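Local coordinates for protein esterase (Xanthomonas oryzae pv. oryzae, PDB 3H2G) that degrades rice cell walls as an esterase that hydrolyses ester bonds and contributes to virulence, probably through a serine nucleophile, at residues Pro324-Asn335 against Ser356-Gly367. Sequence-based numbering, arbitrary orientation.
Sequences PQTPTLLCGSSN and SNQVALVDTGTG
Asp363 reaches the turn after strand 328-332 and grips Ser334. Its carboxylate is carried there by CG standing opposite the backbone N (chi1 -178°). OD1 accepts from Ser334 N at 3.0 Å and, closing an Asx turn, from Gly365 N. These N-H groups meet OD1 from opposite faces of the carboxylate plane, which limits its rotation. OD2 lies 2.8 Å from Ser334 OG. A water links that hydroxyl to Gly367 N. Asn335 OD1 takes the N-H of Thr366 at 2.7 Å, 18° off the amide plane, and ND2 is hydrogen-bonded to Asn372 OD1. Ser333 OG reaches forward to accept from Asn335 N in an ST turn.

Strands 328-332 and 359-363 run parallel in an alpha/beta-hydrolase sheet, with 359-363 at its edge. Helix 342-353 joins them in a beta-alpha-beta crossover. Backbone bonds alternate between them: Thr328 N to Gln358 O, then Ala360 N to Thr328 O. The loop after strand 328-332 leads to Asp336, the probable acid of a Ser176-His377-Asp336 triad.

On the helix 342-353 face, Val359 splits its branches. CG1 packs on Leu330 CG at 3.6 Å, and CG2 on Pro324 CB. Phe351 touches Pro324 and Val359. Leu361 CD1 comes to 3.1 Å from Leu330 O. On the other face, Val362 CG1 sits between backbone N and carbonyl carbon (chi1 58°). It touches Cys331 SG at 3.5 Å and Leu329 CD1 at 4.0 Å. Cys331 is disulfide-bonded to Cys384 of helix 376-396. At the start, Ser356 OG donates in plane to a lone pair of Pro324 O (2.7 Å) and accepts from Gln358 N.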
# COMPACT_ATOMS: atom_id res chain seq x y z
N PRO A 324 -0.03 14.87 12.09
CA PRO A 324 -1.33 14.38 11.60
C PRO A 324 -2.49 15.05 12.32
O PRO A 324 -2.48 15.17 13.55
CB PRO A 324 -1.26 12.88 11.88
CG PRO A 324 0.22 12.58 11.81
CD PRO A 324 0.80 13.75 12.57
N GLN A 325 -3.48 15.49 11.55
CA GLN A 325 -4.65 16.17 12.10
C GLN A 325 -5.87 15.25 12.16
O GLN A 325 -6.78 15.45 12.96
CB GLN A 325 -4.98 17.40 11.25
CG GLN A 325 -6.10 18.27 11.81
CD GLN A 325 -5.59 19.29 12.82
OE1 GLN A 325 -4.46 19.22 13.30
NE2 GLN A 325 -6.45 20.25 13.17
N THR A 326 -5.88 14.24 11.30
CA THR A 326 -6.98 13.29 11.23
C THR A 326 -6.86 12.16 12.25
O THR A 326 -5.76 11.67 12.51
CB THR A 326 -7.04 12.63 9.83
OG1 THR A 326 -7.17 13.65 8.83
CG2 THR A 326 -8.22 11.67 9.73
N PRO A 327 -7.98 11.74 12.86
CA PRO A 327 -7.90 10.65 13.83
C PRO A 327 -7.25 9.49 13.08
O PRO A 327 -7.73 9.07 12.03
CB PRO A 327 -9.35 10.38 14.18
CG PRO A 327 -9.94 11.76 14.15
CD PRO A 327 -9.33 12.35 12.87
N THR A 328 -6.15 8.97 13.61
CA THR A 328 -5.42 7.91 12.94
C THR A 328 -5.13 6.72 13.84
O THR A 328 -4.88 6.87 15.03
CB THR A 328 -4.08 8.46 12.40
OG1 THR A 328 -4.33 9.63 11.62
CG2 THR A 328 -3.36 7.43 11.54
N LEU A 329 -5.18 5.53 13.25
CA LEU A 329 -4.90 4.30 13.98
C LEU A 329 -3.94 3.44 13.18
O LEU A 329 -4.28 2.91 12.13
CB LEU A 329 -6.19 3.52 14.24
CG LEU A 329 -6.03 2.20 15.01
CD1 LEU A 329 -5.31 2.46 16.33
CD2 LEU A 329 -7.40 1.58 15.26
N LEU A 330 -2.71 3.33 13.67
CA LEU A 330 -1.70 2.52 13.01
C LEU A 330 -1.83 1.10 13.53
O LEU A 330 -1.82 0.87 14.73
CB LEU A 330 -0.30 3.07 13.31
CG LEU A 330 -0.07 4.55 12.99
CD1 LEU A 330 1.37 4.91 13.31
CD2 LEU A 330 -0.37 4.82 11.53
N CYS A 331 -1.98 0.14 12.62
CA CYS A 331 -2.13 -1.25 13.02
C CYS A 331 -0.99 -2.09 12.48
O CYS A 331 -0.45 -1.82 11.40
CB CYS A 331 -3.47 -1.80 12.52
SG CYS A 331 -3.94 -3.45 13.13
N GLY A 332 -0.61 -3.11 13.24
CA GLY A 332 0.46 -3.98 12.83
C GLY A 332 0.58 -5.10 13.84
O GLY A 332 -0.27 -5.25 14.71
N SER A 333 1.64 -5.90 13.72
CA SER A 333 1.87 -7.01 14.63
C SER A 333 3.31 -7.05 15.09
O SER A 333 4.23 -6.86 14.29
CB SER A 333 1.52 -8.33 13.94
OG SER A 333 1.99 -9.44 14.69
N SER A 334 3.52 -7.28 16.38
CA SER A 334 4.87 -7.36 16.92
C SER A 334 5.55 -8.68 16.51
O SER A 334 6.69 -8.94 16.88
CB SER A 334 4.85 -7.21 18.45
OG SER A 334 3.87 -8.03 19.04
N ASN A 335 4.84 -9.50 15.73
CA ASN A 335 5.40 -10.77 15.24
C ASN A 335 5.99 -10.51 13.84
O ASN A 335 6.75 -11.32 13.32
CB ASN A 335 4.31 -11.84 15.08
CG ASN A 335 3.72 -12.30 16.40
OD1 ASN A 335 2.50 -12.34 16.55
ND2 ASN A 335 4.57 -12.66 17.35
N SER A 356 1.08 16.55 17.71
CA SER A 356 -0.12 15.78 17.38
C SER A 356 -0.37 14.60 18.30
O SER A 356 0.51 13.77 18.53
CB SER A 356 -0.04 15.27 15.94
OG SER A 356 -1.08 14.34 15.70
N ASN A 357 -1.59 14.51 18.82
CA ASN A 357 -1.97 13.40 19.69
C ASN A 357 -3.11 12.64 19.00
O ASN A 357 -3.86 11.90 19.64
CB ASN A 357 -2.45 13.92 21.05
CG ASN A 357 -3.88 14.45 21.00
OD1 ASN A 357 -4.21 15.34 20.22
ND2 ASN A 357 -4.74 13.89 21.85
N GLN A 358 -3.21 12.81 17.69
CA GLN A 358 -4.27 12.18 16.90
C GLN A 358 -3.98 10.75 16.47
O GLN A 358 -4.85 10.08 15.91
CB GLN A 358 -4.55 13.01 15.64
CG GLN A 358 -5.07 14.40 15.93
CD GLN A 358 -6.42 14.37 16.61
OE1 GLN A 358 -7.42 13.95 16.02
NE2 GLN A 358 -6.46 14.80 17.86
N VAL A 359 -2.77 10.26 16.74
CA VAL A 359 -2.41 8.92 16.31
C VAL A 359 -2.24 7.88 17.41
O VAL A 359 -1.48 8.08 18.36
CB VAL A 359 -1.12 8.95 15.47
CG1 VAL A 359 -0.92 7.61 14.77
CG2 VAL A 359 -1.18 10.10 14.45
N ALA A 360 -2.94 6.76 17.27
CA ALA A 360 -2.87 5.67 18.23
C ALA A 360 -2.31 4.43 17.53
O ALA A 360 -2.15 4.40 16.31
CB ALA A 360 -4.25 5.37 18.79
N LEU A 361 -2.02 3.40 18.32
CA LEU A 361 -1.47 2.17 17.78
C LEU A 361 -2.19 0.94 18.33
O LEU A 361 -2.63 0.93 19.48
CB LEU A 361 0.01 2.08 18.15
CG LEU A 361 0.73 0.74 17.92
CD1 LEU A 361 0.78 0.44 16.43
CD2 LEU A 361 2.13 0.81 18.50
N VAL A 362 -2.33 -0.08 17.50
CA VAL A 362 -2.96 -1.32 17.92
C VAL A 362 -2.08 -2.46 17.39
O VAL A 362 -1.59 -2.40 16.26
CB VAL A 362 -4.41 -1.46 17.40
CG1 VAL A 362 -4.46 -1.38 15.89
CG2 VAL A 362 -5.01 -2.77 17.90
N ASP A 363 -1.87 -3.47 18.23
CA ASP A 363 -1.02 -4.61 17.91
C ASP A 363 -1.84 -5.90 17.85
O ASP A 363 -2.52 -6.26 18.81
CB ASP A 363 0.07 -4.72 18.99
CG ASP A 363 1.06 -5.85 18.75
OD1 ASP A 363 0.92 -6.58 17.75
OD2 ASP A 363 1.98 -6.00 19.57
N THR A 364 -1.79 -6.59 16.71
CA THR A 364 -2.54 -7.83 16.53
C THR A 364 -1.67 -9.07 16.70
O THR A 364 -2.11 -10.18 16.38
CB THR A 364 -3.20 -7.88 15.15
OG1 THR A 364 -2.20 -7.86 14.13
CG2 THR A 364 -4.14 -6.70 14.96
N GLY A 365 -0.45 -8.88 17.19
CA GLY A 365 0.46 -9.99 17.39
C GLY A 365 0.02 -10.93 18.49
O GLY A 365 -0.82 -10.58 19.33
N THR A 366 0.59 -12.13 18.50
CA THR A 366 0.26 -13.14 19.50
C THR A 366 0.93 -12.88 20.84
O THR A 366 0.49 -13.40 21.87
CB THR A 366 0.68 -14.55 19.04
OG1 THR A 366 2.11 -14.60 18.91
CG2 THR A 366 0.04 -14.90 17.71
N GLY A 367 1.98 -12.08 20.83
CA GLY A 367 2.70 -11.78 22.06
C GLY A 367 3.74 -12.84 22.37
O GLY A 367 4.43 -12.77 23.39
O HOH W 1 3.42 -10.51 19.21